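Local structure of tube-forming protein in Mycobacterial Envelpe, TiME (7CU9) at residues 124-129 and 149-154; 96-101 and 160-165; 16-21 and 80-85. The protein probably forms a tubular, envelope-spanning channel that may serve protein secretion across the mycobacterial outer envelope. All blocks are in the same frame, centred on the assembly; numbering follows the deposited sequence.

Interaction 1. Residues 124-129 and 149-154; sequences EVWTFT and RRCFNT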
loop_
_atom_site.group_PDB
_atom_site.type_symbol
_atom_site.label_atom_id
_atom_site.label_comp_id
_atom_site.label_asym_id
_atom_site.label_seq_id
_atom_site.Cartn_x
_atom_site.Cartn_y
_atom_site.Cartn_z
ATOM N N GLU B 124 7.633 5.272 21.891
ATOM C CA GLU B 124 8.009 5.193 20.457
ATOM C C GLU B 124 8.858 6.417 20.123
ATOM O O GLU B 124 8.631 7.475 20.728
ATOM C CB GLU B 124 6.769 5.149 19.568
ATOM C CG GLU B 124 5.910 3.917 19.782
ATOM C CD GLU B 124 4.612 3.916 18.995
ATOM O OE1 GLU B 124 4.198 5.000 18.525
ATOM O OE2 GLU B 124 4.008 2.833 18.868
ATOM N N VAL B 125 9.816 6.266 19.213
ATOM C CA VAL B 125 10.665 7.392 18.733
ATOM C C VAL B 125 10.296 7.644 17.273
ATOM O O VAL B 125 10.314 6.680 16.485
ATOM C CB VAL B 125 12.162 7.092 18.913
ATOM C CG1 VAL B 125 13.031 8.198 18.335
ATOM C CG2 VAL B 125 12.491 6.846 20.376
ATOM N N TRP B 126 9.919 8.882 16.957
ATOM C CA TRP B 126 9.442 9.282 15.611
ATOM C C TRP B 126 10.284 10.440 15.087
ATOM O O TRP B 126 10.597 11.354 15.871
ATOM C CB TRP B 126 7.958 9.654 15.648
ATOM C CG TRP B 126 7.055 8.491 15.908
ATOM C CD1 TRP B 126 6.633 8.041 17.124
ATOM C CD2 TRP B 126 6.465 7.618 14.928
ATOM N NE1 TRP B 126 5.811 6.959 16.967
ATOM C CE2 TRP B 126 5.689 6.675 15.633
ATOM C CE3 TRP B 126 6.500 7.549 13.532
ATOM C CZ2 TRP B 126 4.961 5.677 14.986
ATOM C CZ3 TRP B 126 5.787 6.559 12.893
ATOM C CH2 TRP B 126 5.027 5.638 13.612
ATOM N N THR B 127 10.597 10.391 13.794
ATOM C CA THR B 127 11.290 11.461 13.037
ATOM C C THR B 127 10.269 12.158 12.140
ATOM O O THR B 127 9.630 11.471 11.310
ATOM C CB THR B 127 12.453 10.895 12.221
ATOM O OG1 THR B 127 13.341 10.292 13.163
ATOM C CG2 THR B 127 13.160 11.955 11.409
ATOM N N PHE B 128 10.142 13.472 12.289
ATOM C CA PHE B 128 9.127 14.293 11.590
ATOM C C PHE B 128 9.754 15.018 10.403
ATOM O O PHE B 128 10.852 15.589 10.539
ATOM C CB PHE B 128 8.502 15.281 12.571
ATOM C CG PHE B 128 7.670 14.608 13.626
ATOM C CD1 PHE B 128 8.243 14.139 14.796
ATOM C CD2 PHE B 128 6.313 14.411 13.433
ATOM C CE1 PHE B 128 7.474 13.495 15.752
ATOM C CE2 PHE B 128 5.547 13.769 14.392
ATOM C CZ PHE B 128 6.125 13.312 15.549
ATOM N N THR B 129 9.045 15.021 9.276
ATOM C CA THR B 129 9.408 15.795 8.068
ATOM C C THR B 129 8.142 16.428 7.494
ATOM O O THR B 129 7.051 15.854 7.660
ATOM C CB THR B 129 10.136 14.912 7.048
ATOM O OG1 THR B 129 9.258 13.858 6.663
ATOM C CG2 THR B 129 11.420 14.329 7.592
ATOM N N ARG B 149 8.565 2.132 8.721
ATOM C CA ARG B 149 7.150 2.505 8.974
ATOM C C ARG B 149 7.023 4.030 8.947
ATOM O O ARG B 149 7.688 4.713 9.757
ATOM C CB ARG B 149 6.650 1.949 10.304
ATOM C CG ARG B 149 5.176 2.237 10.549
ATOM C CD ARG B 149 4.710 1.536 11.798
ATOM N NE ARG B 149 3.296 1.697 12.097
ATOM C CZ ARG B 149 2.297 1.023 11.530
ATOM N NH1 ARG B 149 2.522 0.146 10.566
ATOM N NH2 ARG B 149 1.057 1.249 11.933
ATOM N N ARG B 150 6.180 4.545 8.054
ATOM C CA ARG B 150 5.920 5.998 7.942
ATOM C C ARG B 150 4.414 6.233 7.993
ATOM O O ARG B 150 3.654 5.430 7.429
ATOM C CB ARG B 150 6.545 6.591 6.678
ATOM C CG ARG B 150 8.067 6.564 6.708
ATOM C CD ARG B 150 8.697 7.368 5.599
ATOM N NE ARG B 150 8.399 6.758 4.308
ATOM C CZ ARG B 150 8.477 7.377 3.136
ATOM N NH1 ARG B 150 8.870 8.638 3.062
ATOM N NH2 ARG B 150 8.165 6.727 2.028
ATOM N N CYS B 151 4.025 7.285 8.704
ATOM C CA CYS B 151 2.635 7.785 8.755
ATOM C C CYS B 151 2.573 9.052 7.909
ATOM O O CYS B 151 3.260 10.019 8.258
ATOM C CB CYS B 151 2.199 8.069 10.183
ATOM S SG CYS B 151 2.202 6.594 11.235
ATOM N N PHE B 152 1.803 9.015 6.827
ATOM C CA PHE B 152 1.518 10.182 5.961
ATOM C C PHE B 152 0.240 10.846 6.467
ATOM O O PHE B 152 -0.799 10.177 6.600
ATOM C CB PHE B 152 1.416 9.758 4.498
ATOM C CG PHE B 152 2.758 9.543 3.852
ATOM C CD1 PHE B 152 3.533 8.442 4.181
ATOM C CD2 PHE B 152 3.262 10.459 2.945
ATOM C CE1 PHE B 152 4.779 8.254 3.600
ATOM C CE2 PHE B 152 4.507 10.269 2.364
ATOM C CZ PHE B 152 5.263 9.169 2.698
ATOM N N ASN B 153 0.344 12.135 6.768
ATOM C CA ASN B 153 -0.741 12.926 7.400
ATOM C C ASN B 153 -1.159 14.033 6.441
ATOM O O ASN B 153 -0.279 14.621 5.792
ATOM C CB ASN B 153 -0.289 13.549 8.716
ATOM C CG ASN B 153 0.091 12.529 9.767
ATOM O OD1 ASN B 153 -0.667 12.291 10.699
ATOM N ND2 ASN B 153 1.267 11.938 9.632
ATOM N N THR B 154 -2.455 14.325 6.386
ATOM C CA THR B 154 -2.979 15.513 5.672
ATOM C C THR B 154 -4.025 16.187 6.560
ATOM O O THR B 154 -4.850 15.479 7.176
ATOM C CB THR B 154 -3.487 15.163 4.270
ATOM O OG1 THR B 154 -3.700 16.405 3.594
ATOM C CG2 THR B 154 -4.754 14.338 4.269
#

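Interaction 2. Residues 96-101 and 160-165; sequences DRAYHR and NVLLQA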
loop_
_atom_site.group_PDB
_atom_site.type_symbol
_atom_site.label_atom_id
_atom_site.label_comp_id
_atom_site.label_asym_id
_atom_site.label_seq_id
_atom_site.Cartn_x
_atom_site.Cartn_y
_atom_site.Cartn_z
ATOM N N ASP B 96 -10.773 28.004 10.430
ATOM C CA ASP B 96 -9.436 28.571 10.109
ATOM C C ASP B 96 -8.581 28.620 11.382
ATOM O O ASP B 96 -7.386 28.275 11.319
ATOM C CB ASP B 96 -9.538 29.951 9.462
ATOM C CG ASP B 96 -8.205 30.399 8.889
ATOM O OD1 ASP B 96 -7.627 29.637 8.086
ATOM O OD2 ASP B 96 -7.728 31.474 9.297
ATOM N N ARG B 97 -9.154 29.017 12.519
ATOM C CA ARG B 97 -8.390 29.090 13.787
ATOM C C ARG B 97 -7.944 27.675 14.172
ATOM O O ARG B 97 -6.799 27.523 14.617
ATOM C CB ARG B 97 -9.210 29.768 14.887
ATOM C CG ARG B 97 -9.347 31.269 14.694
ATOM C CD ARG B 97 -9.943 31.935 15.915
ATOM N NE ARG B 97 -11.328 31.568 16.176
ATOM C CZ ARG B 97 -12.399 32.127 15.612
ATOM N NH1 ARG B 97 -12.273 33.082 14.706
ATOM N NH2 ARG B 97 -13.607 31.719 15.960
ATOM N N ALA B 98 -8.801 26.668 13.996
ATOM C CA ALA B 98 -8.454 25.264 14.313
ATOM C C ALA B 98 -7.322 24.801 13.392
ATOM O O ALA B 98 -6.361 24.178 13.889
ATOM C CB ALA B 98 -9.668 24.382 14.208
ATOM N N TYR B 99 -7.406 25.117 12.100
ATOM C CA TYR B 99 -6.334 24.816 11.120
ATOM C C TYR B 99 -5.017 25.421 11.623
ATOM O O TYR B 99 -3.977 24.745 11.599
ATOM C CB TYR B 99 -6.708 25.329 9.729
ATOM C CG TYR B 99 -5.622 25.116 8.710
ATOM C CD1 TYR B 99 -5.364 23.851 8.214
ATOM C CD2 TYR B 99 -4.826 26.164 8.281
ATOM C CE1 TYR B 99 -4.347 23.629 7.299
ATOM C CE2 TYR B 99 -3.806 25.961 7.368
ATOM C CZ TYR B 99 -3.568 24.690 6.873
ATOM O OH TYR B 99 -2.557 24.495 5.972
ATOM N N HIS B 100 -5.057 26.666 12.091
ATOM C CA HIS B 100 -3.837 27.386 12.544
ATOM C C HIS B 100 -3.335 26.838 13.881
ATOM O O HIS B 100 -2.122 26.944 14.131
ATOM C CB HIS B 100 -4.054 28.902 12.496
ATOM C CG HIS B 100 -3.815 29.411 11.120
ATOM N ND1 HIS B 100 -2.538 29.627 10.635
ATOM C CD2 HIS B 100 -4.657 29.659 10.097
ATOM C CE1 HIS B 100 -2.611 30.006 9.379
ATOM N NE2 HIS B 100 -3.901 30.041 9.024
ATOM N N ARG B 101 -4.179 26.212 14.700
ATOM C CA ARG B 101 -3.677 25.535 15.926
ATOM C C ARG B 101 -2.822 24.324 15.520
ATOM O O ARG B 101 -1.892 23.991 16.266
ATOM C CB ARG B 101 -4.824 25.203 16.882
ATOM C CG ARG B 101 -5.400 26.444 17.546
ATOM C CD ARG B 101 -6.331 26.115 18.694
ATOM N NE ARG B 101 -7.587 25.517 18.261
ATOM C CZ ARG B 101 -8.680 26.187 17.896
ATOM N NH1 ARG B 101 -8.693 27.509 17.873
ATOM N NH2 ARG B 101 -9.764 25.521 17.538
ATOM N N ASN B 160 -16.178 25.532 6.727
ATOM C CA ASN B 160 -16.257 25.486 8.207
ATOM C C ASN B 160 -15.832 24.114 8.740
ATOM O O ASN B 160 -16.138 23.816 9.903
ATOM C CB ASN B 160 -17.673 25.813 8.673
ATOM C CG ASN B 160 -18.692 24.810 8.176
ATOM O OD1 ASN B 160 -18.549 24.252 7.083
ATOM N ND2 ASN B 160 -19.736 24.592 8.953
ATOM N N VAL B 161 -15.126 23.317 7.940
ATOM C CA VAL B 161 -14.713 21.948 8.345
ATOM C C VAL B 161 -13.189 21.885 8.424
ATOM O O VAL B 161 -12.515 22.386 7.509
ATOM C CB VAL B 161 -15.277 20.894 7.378
ATOM C CG1 VAL B 161 -14.750 19.502 7.700
ATOM C CG2 VAL B 161 -16.801 20.913 7.368
ATOM N N LEU B 162 -12.677 21.274 9.484
ATOM C CA LEU B 162 -11.272 20.813 9.533
ATOM C C LEU B 162 -11.296 19.290 9.487
ATOM O O LEU B 162 -11.941 18.659 10.359
ATOM C CB LEU B 162 -10.568 21.321 10.793
ATOM C CG LEU B 162 -9.071 21.016 10.848
ATOM C CD1 LEU B 162 -8.321 21.767 9.760
ATOM C CD2 LEU B 162 -8.487 21.330 12.212
ATOM N N LEU B 163 -10.640 18.709 8.490
ATOM C CA LEU B 163 -10.511 17.237 8.440
ATOM C C LEU B 163 -9.035 16.856 8.476
ATOM O O LEU B 163 -8.165 17.627 8.016
ATOM C CB LEU B 163 -11.266 16.679 7.233
ATOM C CG LEU B 163 -10.684 16.977 5.859
ATOM C CD1 LEU B 163 -9.654 15.931 5.464
ATOM C CD2 LEU B 163 -11.780 17.041 4.801
ATOM N N GLN B 164 -8.770 15.702 9.064
ATOM C CA GLN B 164 -7.409 15.141 9.143
ATOM C C GLN B 164 -7.503 13.666 8.788
ATOM O O GLN B 164 -8.494 13.014 9.152
ATOM C CB GLN B 164 -6.816 15.346 10.533
ATOM C CG GLN B 164 -6.624 16.807 10.905
ATOM C CD GLN B 164 -5.877 16.902 12.210
ATOM O OE1 GLN B 164 -6.376 16.484 13.252
ATOM N NE2 GLN B 164 -4.656 17.412 12.157
ATOM N N ALA B 165 -6.490 13.168 8.095
ATOM C CA ALA B 165 -6.350 11.730 7.814
ATOM C C ALA B 165 -4.883 11.352 7.944
ATOM O O ALA B 165 -4.007 12.194 7.693
ATOM C CB ALA B 165 -6.901 11.402 6.456
#

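Interaction 3. Residues 16-21 and 80-85; sequences GSVSNI and HLVKQA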
loop_
_atom_site.group_PDB
_atom_site.type_symbol
_atom_site.label_atom_id
_atom_site.label_comp_id
_atom_site.label_asym_id
_atom_site.label_seq_id
_atom_site.Cartn_x
_atom_site.Cartn_y
_atom_site.Cartn_z
ATOM N N GLY B 16 -14.397 -0.992 5.537
ATOM C CA GLY B 16 -14.566 -1.524 4.168
ATOM C C GLY B 16 -14.054 -0.553 3.117
ATOM O O GLY B 16 -13.328 -0.974 2.202
ATOM N N SER B 17 -14.414 0.724 3.240
ATOM C CA SER B 17 -13.984 1.809 2.330
ATOM C C SER B 17 -12.482 2.053 2.500
ATOM O O SER B 17 -11.798 2.226 1.489
ATOM C CB SER B 17 -14.784 3.056 2.572
ATOM O OG SER B 17 -16.147 2.832 2.235
ATOM N N VAL B 18 -11.990 2.059 3.738
ATOM C CA VAL B 18 -10.538 2.252 4.025
ATOM C C VAL B 18 -9.754 1.122 3.342
ATOM O O VAL B 18 -8.743 1.419 2.689
ATOM C CB VAL B 18 -10.248 2.326 5.534
ATOM C CG1 VAL B 18 -8.754 2.324 5.813
ATOM C CG2 VAL B 18 -10.905 3.547 6.164
ATOM N N SER B 19 -10.225 -0.119 3.458
ATOM C CA SER B 19 -9.592 -1.299 2.810
ATOM C C SER B 19 -9.506 -1.080 1.292
ATOM O O SER B 19 -8.439 -1.350 0.712
ATOM C CB SER B 19 -10.321 -2.574 3.147
ATOM O OG SER B 19 -9.797 -3.659 2.389
ATOM N N ASN B 20 -10.589 -0.608 0.668
ATOM C CA ASN B 20 -10.655 -0.337 -0.790
ATOM C C ASN B 20 -9.646 0.749 -1.178
ATOM O O ASN B 20 -9.131 0.693 -2.308
ATOM C CB ASN B 20 -12.063 0.062 -1.232
ATOM C CG ASN B 20 -13.022 -1.109 -1.219
ATOM O OD1 ASN B 20 -12.600 -2.265 -1.167
ATOM N ND2 ASN B 20 -14.310 -0.820 -1.271
ATOM N N ILE B 21 -9.395 1.716 -0.291
ATOM C CA ILE B 21 -8.508 2.879 -0.581
ATOM C C ILE B 21 -7.035 2.471 -0.437
ATOM O O ILE B 21 -6.245 2.859 -1.311
ATOM C CB ILE B 21 -8.883 4.076 0.311
ATOM C CG1 ILE B 21 -10.251 4.631 -0.088
ATOM C CG2 ILE B 21 -7.803 5.150 0.275
ATOM C CD1 ILE B 21 -10.856 5.555 0.935
ATOM N N HIS B 80 -1.209 -2.131 8.514
ATOM C CA HIS B 80 -1.859 -0.893 8.013
ATOM C C HIS B 80 -2.649 -0.304 9.180
ATOM O O HIS B 80 -3.401 -1.068 9.824
ATOM C CB HIS B 80 -2.725 -1.165 6.768
ATOM C CG HIS B 80 -1.949 -1.551 5.550
ATOM N ND1 HIS B 80 -1.533 -0.629 4.617
ATOM C CD2 HIS B 80 -1.532 -2.756 5.096
ATOM C CE1 HIS B 80 -0.888 -1.246 3.644
ATOM N NE2 HIS B 80 -0.875 -2.555 3.919
ATOM N N LEU B 81 -2.435 0.977 9.486
ATOM C CA LEU B 81 -3.268 1.738 10.447
ATOM C C LEU B 81 -3.705 3.027 9.757
ATOM O O LEU B 81 -2.859 3.697 9.132
ATOM C CB LEU B 81 -2.511 2.029 11.746
ATOM C CG LEU B 81 -3.321 2.782 12.804
ATOM C CD1 LEU B 81 -2.915 2.380 14.211
ATOM C CD2 LEU B 81 -3.195 4.290 12.627
ATOM N N VAL B 82 -4.992 3.336 9.856
ATOM C CA VAL B 82 -5.606 4.513 9.189
ATOM C C VAL B 82 -6.454 5.241 10.227
ATOM O O VAL B 82 -7.276 4.595 10.896
ATOM C CB VAL B 82 -6.433 4.100 7.963
ATOM C CG1 VAL B 82 -7.125 5.292 7.323
ATOM C CG2 VAL B 82 -5.570 3.366 6.951
ATOM N N LYS B 83 -6.268 6.548 10.345
ATOM C CA LYS B 83 -7.051 7.360 11.298
ATOM C C LYS B 83 -7.680 8.525 10.537
ATOM O O LYS B 83 -7.075 9.040 9.581
ATOM C CB LYS B 83 -6.169 7.806 12.464
ATOM C CG LYS B 83 -6.915 8.380 13.659
ATOM C CD LYS B 83 -6.002 8.563 14.833
ATOM C CE LYS B 83 -6.680 9.147 16.047
ATOM N NZ LYS B 83 -5.785 9.104 17.226
ATOM N N GLN B 84 -8.876 8.902 10.963
ATOM C CA GLN B 84 -9.650 10.027 10.395
ATOM C C GLN B 84 -10.215 10.866 11.538
ATOM O O GLN B 84 -10.610 10.285 12.565
ATOM C CB GLN B 84 -10.813 9.496 9.570
ATOM C CG GLN B 84 -10.391 8.688 8.362
ATOM C CD GLN B 84 -11.602 8.013 7.777
ATOM O OE1 GLN B 84 -12.444 8.643 7.142
ATOM N NE2 GLN B 84 -11.725 6.722 8.039
ATOM N N ALA B 85 -10.273 12.180 11.352
ATOM C CA ALA B 85 -10.943 13.104 12.289
ATOM C C ALA B 85 -11.622 14.193 11.470
ATOM O O ALA B 85 -10.983 14.731 10.556
ATOM C CB ALA B 85 -9.958 13.681 13.275
#

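Interaction 1. Residues 124-129 and 149-154
Trp-126 meets Cys-151 across two strands that are not direct neighbours: strand 137-144 runs between them, and the closest CA atoms, those of Trp-126 and Arg-150, are 9.1 Å apart. The indole bridges this gap. With chi1 at -68° its CG stands beside the backbone N, and the far end of the six-membered ring leans toward strand 150-158. The tight part is here: Trp-126 CH2 lies 3.8 Å from Cys-151 SG. The sulfur approaches obliquely, 51° off the ring normal, and is itself tied to Cys-168 on strand 161-169 by the disulfide.

Toward Arg-149 the fit loosens. Trp-126 CZ3 is 4.1 Å from Arg-149 O, and Trp-126 CH2 is 4.5 Å from Arg-149 CD. The partly exposed arginine sends its guanidinium on to the carbonyls of Ala-78 and Thr-79. At the other end of the indole, Trp-126 NE1 donates to OE1 of the partly exposed Glu-124 (3.0 Å, 155°). The oxygen lies in the ring plane but is met from above its carboxylate plane. Lys-142 adds a cation-pi contact. The chemistry implies an indole whose rotation the N-H bond to Glu-124 helps to set, while ring carbons CZ3 and CH2 pack against one sulfur of the disulfide.

Interaction 2. Residues 96-101 and 160-165
Tyr-99 and Leu-162 mark the closest backbone approach, their CA atoms 6.6 Å apart, where helix 92-103 lies over strand 161-169. The side chain of Leu-162 makes the contact from the strand side, and its two methyl groups divide the work. CD2 touches Ala-98 CB at 3.8 Å, meeting a residue whose CB points toward the strand. CD1 reaches the next residue of the helix and rests 3.9 Å from Tyr-99 CA, with Tyr-99 CB equally near. The leucine has CG anti to the backbone N (chi1 -174°), and with chi2 at 66° its two methyls are set against successive helical residues.

Tyr-99 crosses the leucine at about a right angle. The same CD1 methyl sits at the edge of the phenol ring, near its plane, 3.9 Å from Tyr-99 CD1, so the leucine does not lie over a ring face. The tyrosine side chain also touches Thr-155 and Lys-157 of the neighbouring strand 150-158, and its hydroxyl is hydrogen-bonded to the carbonyl of Gly-134. Thus the aromatic residue is held at both ends, by methyl packing at its root and by a polar bond at its tip. Phe-89 of strand 77-89 packs against both Ala-98 and Leu-162.

All three touching residues are buried, and the contact between them is wholly apolar. On the other face of the strand, Leu-163 and Ala-165 pack on helix 174-185. A central antiparallel sheet with helices on both faces in this way is the layered alpha-beta architecture of this PknH-like extracellular domain.

Interaction 3. Residues 16-21 and 80-85
Val-18 and Val-82 reach toward each other tip to tip, one from helix 15-22 and the other from strand 77-89. One methyl of the helical valine makes the contact with Val-82: Val-18 CG1 lies 3.5 Å from Val-82 CG2 and 3.7 Å from Val-82 CG1. It therefore nestles against the fork of its partner, almost equally far from both methyls and from Val-82 CB, which is 3.6 Å from Val-18 CG1. In Val-18, CG1 is anti to the backbone N (chi1 172°), which turns this branch to Val-82 and leaves CG2 for a different neighbour. That neighbour is Gln-84, two residues further along the strand, whose NE2 comes within 3.8 Å of Val-18 CG2. The valine and the glutamine approach from opposite directions, and the meeting is one of methyl against amide nitrogen.

The arrangement is a helix laid against one face of the central antiparallel sheet of the PknH-like domain. The longer helix 174-185 shares that face, its Leu-180 touching both Val-82 and Gln-84.

Gln-84 has an extended chain beyond CG (chi2 170°), long enough to carry its buried amide across to the N-terminal region. There OE1 accepts a hydrogen bond from the backbone N of Met-13, just ahead of the helix. One amide thus meets Met-13 through its oxygen and Val-18 through its nitrogen. On the outer side of the helix, Asn-20 packs on Tyr-10 of the second subunit.

How the interactions relate
The three contacts share one antiparallel sheet, in which strands 150-158, 161-169 and 77-89 lie side by side. The centres of interactions 1 and 2 lie about 20 Å apart, those of 1 and 3 about 17 Å, and those of 2 and 3 about 20 Å. Probable backbone hydrogen bonds join them: Thr-154 N to Ala-165 O (2.9 Å), and Gln-164 N to Ala-85 O (2.8 Å). Along the chain interaction 3 closes first, and interaction 1 is then nested within the loop closed by interaction 2. Interactions 1 and 2 occupy one face of the sheet and interaction 3 the other, so the central strands tie both layers into a single domain.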